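Pseudoperoxidase (Leishmania major, PDB 5VIA) binds heme b, whose iron it ligates on both sides, and may have peroxidase activity. Local coordinates at residues G146-E151 with F274-E279; T139-L144 with A154-H159; A92-I97 with A106-W111. One frame throughout, in Å; residues are numbered along the deposited sequence. Where two conformers were deposited one is given.

In the fold
Contact 3 comes first along the chain. It closes a short loop, packing helix 85-99 against helix 105-109 soon after the chain turns back. Contact 2 follows separately. It folds helix 137-142 onto the end of helix 149-155 and onto the heme that H159 ligates. Contact 1 reaches much further, from G146-E151 to the C-terminal end of helix 263-279. Its first segment lies inside the loop of contact 2, so contacts 1 and 2 cross. They also touch through L147, whose carbonyl O meets H142. Helix 263-279 links contact 1 to contact 3: its residues F274, T275 and I278 pack on I94, I97 and I107.

Contact 1 of 3, residues G146-E151 with F274-E279; sequences GLTEAE and FTKMIE
One carboxylate oxygen, OE1 of E151, works twice here: it takes the salt bridge from K276 and also a bond from the backbone N-H of T148. The second bond belongs to a capping box at the start of helix 149-155. T148 is the N-cap residue, and its OG1 accepts from E151 N at 3.1 Å. E151 returns the bond, with T148 N reaching E151 OE1 at 2.9 Å. This bond is nearly straight, with an N-H...O angle of 167°, and meets OE1 on the anti side, somewhat out of the carboxylate plane. K276 NZ takes the syn lone pair of the same oxygen, 2.8 Å from E151 OE1. The two donors therefore use different sides of OE1. The other oxygen of E151, OE2, is hydrogen-bonded to S272 on helix 263-279. The carboxylate is thus fixed at both oxygens, and its rotation is restrained. The nearby lysine would be expected to favour its ionised form.

K276 comes from the last turns of helix 263-279. It has two conformers, and the bonds described are those of one. Its chain is extended beyond CG and crosses that of E151 at about a right angle. The stretched chain carries the ammonium past E151 to the loop before the cap. There NZ also donates to the carbonyl of G146, 3.0 Å from G146 O and tilted out of the carbonyl plane. One ammonium so joins a backbone carbonyl to the side chain that closes the cap. This ties the start of helix 149-155 to helix 263-279, the last helix of the chain.

Nearer the backbone of K276 the contact is apolar. L147 and K276 slide past each other in opposite directions. The CD2 branch of L147 lies against the lysine methylenes, with L147 CD2 3.5 Å from both CB and CD of K276.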
loop_
_atom_site.group_PDB
_atom_site.type_symbol
_atom_site.label_atom_id
_atom_site.label_comp_id
_atom_site.label_asym_id
_atom_site.label_seq_id
_atom_site.Cartn_x
_atom_site.Cartn_y
_atom_site.Cartn_z
ATOM N N GLY A 146 -9.140 11.952 3.914
ATOM C CA GLY A 146 -9.821 12.905 3.057
ATOM C C GLY A 146 -8.984 13.221 1.833
ATOM O O GLY A 146 -8.574 14.369 1.632
ATOM N N LEU A 147 -8.721 12.193 1.024
ATOM C CA LEU A 147 -7.933 12.343 -0.193
ATOM C C LEU A 147 -8.779 12.905 -1.336
ATOM O O LEU A 147 -9.983 12.618 -1.421
ATOM C CB LEU A 147 -7.378 10.973 -0.631
ATOM C CG LEU A 147 -6.567 10.145 0.354
ATOM C CD1 LEU A 147 -5.893 8.998 -0.396
ATOM C CD2 LEU A 147 -5.531 10.994 0.991
ATOM N N THR A 148 -8.153 13.693 -2.214
ATOM C CA THR A 148 -8.776 14.124 -3.468
ATOM C C THR A 148 -8.742 12.929 -4.418
ATOM O O THR A 148 -8.045 11.939 -4.144
ATOM C CB THR A 148 -7.978 15.242 -4.149
ATOM O OG1 THR A 148 -6.674 14.734 -4.491
ATOM C CG2 THR A 148 -7.835 16.460 -3.230
ATOM N N GLU A 149 -9.445 13.016 -5.545
ATOM C CA GLU A 149 -9.380 11.906 -6.497
ATOM C C GLU A 149 -7.969 11.744 -7.078
ATOM O O GLU A 149 -7.505 10.622 -7.302
ATOM C CB GLU A 149 -10.448 11.999 -7.601
ATOM C CG GLU A 149 -10.435 10.721 -8.468
ATOM C CD GLU A 149 -11.631 10.557 -9.378
ATOM O OE1 GLU A 149 -11.971 11.512 -10.107
ATOM O OE2 GLU A 149 -12.228 9.454 -9.375
ATOM N N ALA A 150 -7.277 12.858 -7.288
ATOM C CA ALA A 150 -5.889 12.818 -7.757
ATOM C C ALA A 150 -4.989 12.036 -6.794
ATOM O O ALA A 150 -4.159 11.226 -7.222
ATOM C CB ALA A 150 -5.361 14.231 -7.951
ATOM N N GLU A 151 -5.163 12.274 -5.494
ATOM C CA GLU A 151 -4.375 11.584 -4.478
ATOM C C GLU A 151 -4.726 10.097 -4.419
ATOM O O GLU A 151 -3.831 9.249 -4.284
ATOM C CB GLU A 151 -4.558 12.253 -3.106
ATOM C CG GLU A 151 -3.787 13.580 -2.960
ATOM C CD GLU A 151 -4.278 14.446 -1.802
ATOM O OE1 GLU A 151 -5.429 14.260 -1.341
ATOM O OE2 GLU A 151 -3.514 15.341 -1.363
ATOM N N PHE A 274 0.340 9.909 0.251
ATOM C CA PHE A 274 0.920 8.938 1.178
ATOM C C PHE A 274 1.035 9.555 2.561
ATOM O O PHE A 274 0.738 8.917 3.570
ATOM C CB PHE A 274 2.278 8.429 0.678
ATOM C CG PHE A 274 2.672 7.106 1.269
ATOM C CD1 PHE A 274 3.288 7.044 2.508
ATOM C CD2 PHE A 274 2.417 5.920 0.592
ATOM C CE1 PHE A 274 3.657 5.819 3.069
ATOM C CE2 PHE A 274 2.784 4.681 1.157
ATOM C CZ PHE A 274 3.396 4.645 2.395
ATOM N N THR A 275 1.446 10.816 2.612
ATOM C CA THR A 275 1.481 11.529 3.879
ATOM C C THR A 275 0.101 11.614 4.558
ATOM O O THR A 275 -0.013 11.339 5.758
ATOM C CB THR A 275 2.114 12.930 3.699
ATOM O OG1 THR A 275 3.528 12.775 3.533
ATOM C CG2 THR A 275 1.847 13.818 4.920
ATOM N N LYS A 276 -0.944 11.996 3.824
ATOM C CA LYS A 276 -2.295 12.021 4.399
ATOM C C LYS A 276 -2.681 10.641 4.929
ATOM O O LYS A 276 -3.264 10.513 6.007
ATOM C CB LYS A 276 -3.333 12.445 3.359
ATOM C CG LYS A 276 -3.404 13.938 3.020
ATOM C CD LYS A 276 -4.664 14.186 2.164
ATOM C CE LYS A 276 -4.936 15.658 1.829
ATOM N NZ LYS A 276 -6.096 15.798 0.862
ATOM N N MET A 277 -2.366 9.607 4.161
ATOM C CA MET A 277 -2.701 8.255 4.588
ATOM C C MET A 277 -2.048 7.891 5.913
ATOM O O MET A 277 -2.709 7.374 6.806
ATOM C CB MET A 277 -2.300 7.230 3.519
ATOM C CG MET A 277 -2.699 5.815 3.905
ATOM S SD MET A 277 -2.211 4.595 2.674
ATOM C CE MET A 277 -0.425 4.684 2.823
ATOM N N ILE A 278 -0.750 8.155 6.052
ATOM C CA ILE A 278 -0.050 7.722 7.256
ATOM C C ILE A 278 -0.315 8.640 8.447
ATOM O O ILE A 278 0.065 8.311 9.566
ATOM C CB ILE A 278 1.467 7.551 7.038
ATOM C CG1 ILE A 278 2.110 8.864 6.579
ATOM C CG2 ILE A 278 1.727 6.423 6.026
ATOM C CD1 ILE A 278 3.625 8.809 6.508
ATOM N N GLU A 279 -0.962 9.782 8.202
ATOM C CA GLU A 279 -1.366 10.676 9.294
ATOM C C GLU A 279 -2.849 10.548 9.599
ATOM O O GLU A 279 -3.318 11.037 10.634
ATOM C CB GLU A 279 -1.035 12.142 8.965
ATOM C CG GLU A 279 0.460 12.424 8.792
ATOM C CD GLU A 279 0.778 13.908 8.643
ATOM O OE1 GLU A 279 -0.160 14.731 8.485
ATOM O OE2 GLU A 279 1.977 14.251 8.684
#

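Contact 2 of 3, residues T139-L144 with A154-H159; sequences TILHAL and ALLACH. With HEM (protoporphyrin IX containing Fe), chain B.
L141 and L156 meet through the CD1 branch of L141. This methyl lies 4.0 Å from L156 CG and almost as near to L156 CD1. Both leucines hold CG beside the backbone N, with chi1 of -63° in L141 and -74° in L156. Their side chains cross obliquely. Each turns one branch to the other leucine and the other branch to the heme. L141 CD2 reaches the ring methyl CMC at 3.6 Å, and L156 CD2 lies 3.9 Å from the meso carbon CHC.

L155 is turned differently. Its CG points away from the backbone N, at chi1 -150°, somewhat off the staggered anti setting. CD2 then faces L144, at 4.3 Å from L144 CD1, while CG comes to 3.6 Å from the heme vinyl carbon CBC. L144 stands further from the heme and also packs on F42 and A45 of helix 33-49.

L141, L155 and L156 border the heme at its rim and on the H159 side, in a pocket of the peroxidase family. After helix 149-155 the chain takes up a 3-10 segment, and H159 within it binds the iron. H159 NE2 binds FE at 2.3 Å, and C60 supplies the other axial ligand. The imidazole stands edge-on to the porphyrin, with CE1 towards NB and CD2 towards ND. Its ND1 is hydrogen-bonded to E243, and its ring stacks on H176, so its rotation is restrained from two directions. C158 packs beside it, with SG 3.5 Å from the vinyl carbon CAC of the heme.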
loop_
_atom_site.group_PDB
_atom_site.type_symbol
_atom_site.label_atom_id
_atom_site.label_comp_id
_atom_site.label_asym_id
_atom_site.label_seq_id
_atom_site.Cartn_x
_atom_site.Cartn_y
_atom_site.Cartn_z
ATOM N N THR A 139 -14.434 4.748 -2.214
ATOM C CA THR A 139 -14.959 4.844 -0.846
ATOM C C THR A 139 -13.846 4.621 0.172
ATOM O O THR A 139 -13.693 5.379 1.143
ATOM C CB THR A 139 -16.085 3.823 -0.613
ATOM O OG1 THR A 139 -17.207 4.162 -1.442
ATOM C CG2 THR A 139 -16.524 3.802 0.862
ATOM N N ILE A 140 -13.045 3.587 -0.066
ATOM C CA ILE A 140 -11.959 3.278 0.834
ATOM C C ILE A 140 -10.867 4.340 0.777
ATOM O O ILE A 140 -10.454 4.858 1.815
ATOM C CB ILE A 140 -11.351 1.886 0.518
ATOM C CG1 ILE A 140 -12.424 0.803 0.686
ATOM C CG2 ILE A 140 -10.167 1.630 1.424
ATOM C CD1 ILE A 140 -11.993 -0.574 0.227
ATOM N N LEU A 141 -10.397 4.663 -0.429
ATOM C CA LEU A 141 -9.231 5.527 -0.568
ATOM C C LEU A 141 -9.493 6.972 -0.105
ATOM O O LEU A 141 -8.642 7.583 0.543
ATOM C CB LEU A 141 -8.695 5.501 -1.999
ATOM C CG LEU A 141 -8.180 4.139 -2.507
ATOM C CD1 LEU A 141 -7.540 4.282 -3.877
ATOM C CD2 LEU A 141 -7.189 3.516 -1.532
ATOM N N HIS A 142 -10.664 7.510 -0.430
ATOM C CA HIS A 142 -10.982 8.881 -0.025
ATOM C C HIS A 142 -10.941 8.969 1.496
ATOM O O HIS A 142 -10.583 10.010 2.064
ATOM C CB HIS A 142 -12.363 9.300 -0.535
ATOM C CG HIS A 142 -12.392 9.709 -1.980
ATOM N ND1 HIS A 142 -11.734 10.827 -2.452
ATOM C CD2 HIS A 142 -13.043 9.180 -3.044
ATOM C CE1 HIS A 142 -11.958 10.954 -3.747
ATOM N NE2 HIS A 142 -12.756 9.973 -4.133
ATOM N N ALA A 143 -11.294 7.866 2.157
ATOM C CA ALA A 143 -11.411 7.847 3.611
ATOM C C ALA A 143 -10.073 7.785 4.359
ATOM O O ALA A 143 -10.050 7.848 5.586
ATOM C CB ALA A 143 -12.334 6.706 4.044
ATOM N N LEU A 144 -8.970 7.670 3.624
ATOM C CA LEU A 144 -7.632 7.620 4.213
ATOM C C LEU A 144 -7.076 9.024 4.441
ATOM O O LEU A 144 -5.980 9.335 3.976
ATOM C CB LEU A 144 -6.684 6.832 3.291
ATOM C CG LEU A 144 -7.151 5.420 2.886
ATOM C CD1 LEU A 144 -6.116 4.724 2.017
ATOM C CD2 LEU A 144 -7.423 4.570 4.108
ATOM N N ALA A 154 -3.124 8.464 -7.366
ATOM C CA ALA A 154 -1.676 8.504 -7.192
ATOM C C ALA A 154 -1.180 7.396 -6.270
ATOM O O ALA A 154 -0.066 6.867 -6.434
ATOM C CB ALA A 154 -1.248 9.875 -6.659
ATOM N N LEU A 155 -2.003 7.043 -5.288
ATOM C CA LEU A 155 -1.597 6.076 -4.276
ATOM C C LEU A 155 -1.500 4.682 -4.872
ATOM O O LEU A 155 -0.735 3.845 -4.392
ATOM C CB LEU A 155 -2.617 6.097 -3.138
ATOM C CG LEU A 155 -2.227 5.783 -1.697
ATOM C CD1 LEU A 155 -0.829 6.314 -1.283
ATOM C CD2 LEU A 155 -3.321 6.375 -0.810
ATOM N N LEU A 156 -2.276 4.427 -5.921
ATOM C CA LEU A 156 -2.321 3.070 -6.485
ATOM C C LEU A 156 -1.050 2.663 -7.230
ATOM O O LEU A 156 -0.865 1.478 -7.543
ATOM C CB LEU A 156 -3.591 2.860 -7.318
ATOM C CG LEU A 156 -4.862 2.697 -6.464
ATOM C CD1 LEU A 156 -6.088 2.657 -7.325
ATOM C CD2 LEU A 156 -4.802 1.425 -5.620
ATOM N N ALA A 157 -0.149 3.614 -7.485
ATOM C CA ALA A 157 1.142 3.268 -8.086
ATOM C C ALA A 157 2.012 2.434 -7.159
ATOM O O ALA A 157 3.072 1.951 -7.585
ATOM C CB ALA A 157 1.887 4.497 -8.514
ATOM N N CYS A 158 1.595 2.262 -5.900
ATOM C CA CYS A 158 2.268 1.283 -5.043
ATOM C C CYS A 158 2.136 -0.113 -5.635
ATOM O O CYS A 158 2.906 -1.000 -5.297
ATOM C CB CYS A 158 1.720 1.285 -3.619
ATOM S SG CYS A 158 2.141 2.780 -2.672
ATOM N N HIS A 159 1.153 -0.314 -6.507
ATOM C CA HIS A 159 1.009 -1.608 -7.198
ATOM C C HIS A 159 2.076 -1.848 -8.265
ATOM O O HIS A 159 2.122 -2.918 -8.893
ATOM C CB HIS A 159 -0.379 -1.714 -7.811
ATOM C CG HIS A 159 -1.445 -2.043 -6.816
ATOM N ND1 HIS A 159 -2.783 -2.073 -7.139
ATOM C CD2 HIS A 159 -1.365 -2.368 -5.504
ATOM C CE1 HIS A 159 -3.484 -2.410 -6.075
ATOM N NE2 HIS A 159 -2.648 -2.588 -5.072
HETATM C CHA HEM B . -0.550 -5.854 -3.027
HETATM C CHB HEM B . -5.197 -5.137 -4.309
HETATM C CHC HEM B . -4.882 -0.701 -2.361
HETATM C CHD HEM B . -0.066 -1.175 -1.769
HETATM C C1A HEM B . -1.840 -6.045 -3.456
HETATM C C2A HEM B . -2.381 -7.319 -3.874
HETATM C C3A HEM B . -3.651 -7.139 -4.221
HETATM C C4A HEM B . -3.975 -5.725 -4.046
HETATM C CMA HEM B . -4.618 -8.224 -4.729
HETATM C CAA HEM B . -1.614 -8.660 -3.858
HETATM C CBA HEM B . -1.595 -9.053 -2.368
HETATM C CGA HEM B . -0.872 -10.356 -2.107
HETATM O O1A HEM B . -1.324 -11.405 -2.630
HETATM O O2A HEM B . 0.134 -10.350 -1.346
HETATM C C1B HEM B . -5.553 -3.875 -3.877
HETATM C C2B HEM B . -6.839 -3.233 -4.024
HETATM C C3B HEM B . -6.779 -2.012 -3.472
HETATM C C4B HEM B . -5.415 -1.815 -2.986
HETATM C CMB HEM B . -8.071 -3.882 -4.674
HETATM C CAB HEM B . -7.976 -1.029 -3.436
HETATM C CBB HEM B . -8.109 -0.101 -2.481
HETATM C C1C HEM B . -3.565 -0.428 -2.039
HETATM C C2C HEM B . -3.039 0.828 -1.486
HETATM C C3C HEM B . -1.696 0.679 -1.323
HETATM C C4C HEM B . -1.345 -0.661 -1.769
HETATM C CMC HEM B . -3.922 2.063 -1.152
HETATM C CAC HEM B . -0.599 1.617 -0.768
HETATM C CBC HEM B . -0.863 2.795 -0.185
HETATM C C1D HEM B . 0.269 -2.474 -2.068
HETATM C C2D HEM B . 1.611 -3.016 -2.047
HETATM C C3D HEM B . 1.462 -4.479 -2.444
HETATM C C4D HEM B . 0.043 -4.669 -2.663
HETATM C CMD HEM B . 2.920 -2.274 -1.697
HETATM C CAD HEM B . 2.593 -5.534 -2.556
HETATM C CBD HEM B . 2.724 -6.125 -1.145
HETATM C CGD HEM B . 3.770 -7.212 -1.089
HETATM O O1D HEM B . 3.844 -7.926 -0.045
HETATM O O2D HEM B . 4.517 -7.362 -2.088
HETATM N NA HEM B . -2.839 -5.084 -3.580
HETATM N NB HEM B . -4.707 -2.985 -3.252
HETATM N NC HEM B . -2.494 -1.313 -2.199
HETATM N ND HEM B . -0.627 -3.470 -2.448
HETATM FE FE HEM B . -2.696 -3.258 -2.832
#

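Contact 3 of 3, residues A92-I97 with A106-W111; sequences AAIAGI and AILDQW
I94 sets CG1 beside its backbone N (chi1 -70°), with the chain extended on to CD1, and this sends the CD1 methyl out between I107 and W111. In I107 the CG2 branch lies on the far side from the backbone N, where it receives that methyl. The I94 CD1 to I107 CG2 distance is 3.6 Å, and I94 CG1 lies almost as close to the same CG2. The two isoleucines slide past each other in opposite directions. The indole of W111 is the second partner of this methyl. Its CG is also anti to the backbone N, at chi1 -174°, and this swings the ring back toward helix 85-99. I94 CD1 meets it obliquely, 3.6 Å from W111 CD1.

One turn further along, I97 and I107 reach toward each other tip to tip, with I97 CD1 3.7 Å from I107 CD1. I107 therefore serves two partners: CG2 takes I94, and CD1 takes I97. On the other flank I94 CG2 rests on L108, 4.2 Å from L108 CB.

Within the peroxidase-family domain, helix 105-109 and the loop residue W111 that follows it pack on helix 85-99. A short connection joins the two helices. The nearest backbones are at I94 and L108, where the CA atoms are 7.0 Å apart. Helix 263-279 covers one flank, with F274 touching both I97 and I107. Helix 16-29 adds a further neighbour through R16, which touches L108.

No hydrogen bond joins the two segments. W111 NE1 instead bonds S90 OG, earlier on helix 85-99, which anchors the indole on the helix it packs against. Cohesion across the contact between the segments therefore rests on the fit of branched methyls and the CD1 carbon of an indole, with dispersion and burial from water as its source.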
loop_
_atom_site.group_PDB
_atom_site.type_symbol
_atom_site.label_atom_id
_atom_site.label_comp_id
_atom_site.label_asym_id
_atom_site.label_seq_id
_atom_site.Cartn_x
_atom_site.Cartn_y
_atom_site.Cartn_z
ATOM N N ALA A 92 9.106 2.833 8.522
ATOM C CA ALA A 92 9.453 1.615 7.794
ATOM C C ALA A 92 8.794 1.589 6.418
ATOM O O ALA A 92 9.393 1.124 5.460
ATOM C CB ALA A 92 9.074 0.376 8.602
ATOM N N ALA A 93 7.556 2.071 6.325
ATOM C CA ALA A 93 6.881 2.158 5.036
ATOM C C ALA A 93 7.622 3.151 4.154
ATOM O O ALA A 93 7.874 2.886 2.971
ATOM C CB ALA A 93 5.414 2.588 5.213
ATOM N N ILE A 94 7.971 4.297 4.737
ATOM C CA ILE A 94 8.726 5.324 4.021
ATOM C C ILE A 94 10.071 4.763 3.564
ATOM O O ILE A 94 10.531 5.046 2.460
ATOM C CB ILE A 94 8.907 6.594 4.906
ATOM C CG1 ILE A 94 7.563 7.315 5.089
ATOM C CG2 ILE A 94 9.913 7.564 4.303
ATOM C CD1 ILE A 94 7.603 8.407 6.152
ATOM N N ALA A 95 10.694 3.944 4.404
ATOM C CA ALA A 95 11.946 3.292 4.024
ATOM C C ALA A 95 11.738 2.299 2.877
ATOM O O ALA A 95 12.636 2.103 2.048
ATOM C CB ALA A 95 12.573 2.612 5.223
ATOM N N GLY A 96 10.557 1.680 2.828
ATOM C CA GLY A 96 10.215 0.789 1.726
ATOM C C GLY A 96 10.196 1.535 0.403
ATOM O O GLY A 96 10.721 1.053 -0.608
ATOM N N ILE A 97 9.586 2.721 0.400
ATOM C CA ILE A 97 9.556 3.546 -0.800
ATOM C C ILE A 97 10.977 3.898 -1.243
ATOM O O ILE A 97 11.326 3.777 -2.430
ATOM C CB ILE A 97 8.761 4.849 -0.566
ATOM C CG1 ILE A 97 7.308 4.535 -0.204
ATOM C CG2 ILE A 97 8.798 5.736 -1.802
ATOM C CD1 ILE A 97 6.546 5.740 0.328
ATOM N N ALA A 106 9.796 14.269 0.079
ATOM C CA ALA A 106 8.808 15.154 0.694
ATOM C C ALA A 106 8.058 14.461 1.827
ATOM O O ALA A 106 7.747 15.084 2.844
ATOM C CB ALA A 106 7.829 15.660 -0.348
ATOM N N ILE A 107 7.751 13.176 1.654
ATOM C CA ILE A 107 7.080 12.423 2.714
ATOM C C ILE A 107 7.952 12.424 3.966
ATOM O O ILE A 107 7.463 12.638 5.076
ATOM C CB ILE A 107 6.818 10.953 2.321
ATOM C CG1 ILE A 107 6.016 10.849 1.021
ATOM C CG2 ILE A 107 6.078 10.243 3.431
ATOM C CD1 ILE A 107 5.909 9.402 0.475
ATOM N N LEU A 108 9.246 12.177 3.785
ATOM C CA LEU A 108 10.158 12.135 4.926
ATOM C C LEU A 108 10.376 13.522 5.528
ATOM O O LEU A 108 10.325 13.686 6.750
ATOM C CB LEU A 108 11.494 11.498 4.543
ATOM C CG LEU A 108 12.449 11.310 5.721
ATOM C CD1 LEU A 108 11.755 10.544 6.841
ATOM C CD2 LEU A 108 13.719 10.595 5.286
ATOM N N ASP A 109 10.597 14.517 4.673
ATOM C CA ASP A 109 10.830 15.890 5.132
ATOM C C ASP A 109 9.657 16.465 5.933
ATOM O O ASP A 109 9.861 17.243 6.866
ATOM C CB ASP A 109 11.158 16.804 3.949
ATOM C CG ASP A 109 11.419 18.237 4.374
ATOM O OD1 ASP A 109 12.489 18.504 4.965
ATOM O OD2 ASP A 109 10.552 19.097 4.113
ATOM N N GLN A 110 8.439 16.069 5.577
ATOM C CA GLN A 110 7.236 16.572 6.232
ATOM C C GLN A 110 6.686 15.610 7.277
ATOM O O GLN A 110 5.633 15.867 7.863
ATOM C CB GLN A 110 6.143 16.846 5.197
ATOM C CG GLN A 110 6.365 18.077 4.333
ATOM C CD GLN A 110 5.301 18.214 3.253
ATOM O OE1 GLN A 110 4.280 17.513 3.268
ATOM N NE2 GLN A 110 5.539 19.112 2.304
ATOM N N TRP A 111 7.387 14.495 7.489
ATOM C CA TRP A 111 6.950 13.480 8.450
ATOM C C TRP A 111 6.732 14.085 9.834
ATOM O O TRP A 111 7.555 14.866 10.327
ATOM C CB TRP A 111 7.979 12.345 8.540
ATOM C CG TRP A 111 7.523 11.198 9.399
ATOM C CD1 TRP A 111 6.617 10.228 9.063
ATOM C CD2 TRP A 111 7.949 10.905 10.734
ATOM N NE1 TRP A 111 6.460 9.346 10.110
ATOM C CE2 TRP A 111 7.265 9.743 11.147
ATOM C CE3 TRP A 111 8.841 11.516 11.622
ATOM C CZ2 TRP A 111 7.451 9.178 12.411
ATOM C CZ3 TRP A 111 9.026 10.951 12.871
ATOM C CH2 TRP A 111 8.331 9.796 13.257
#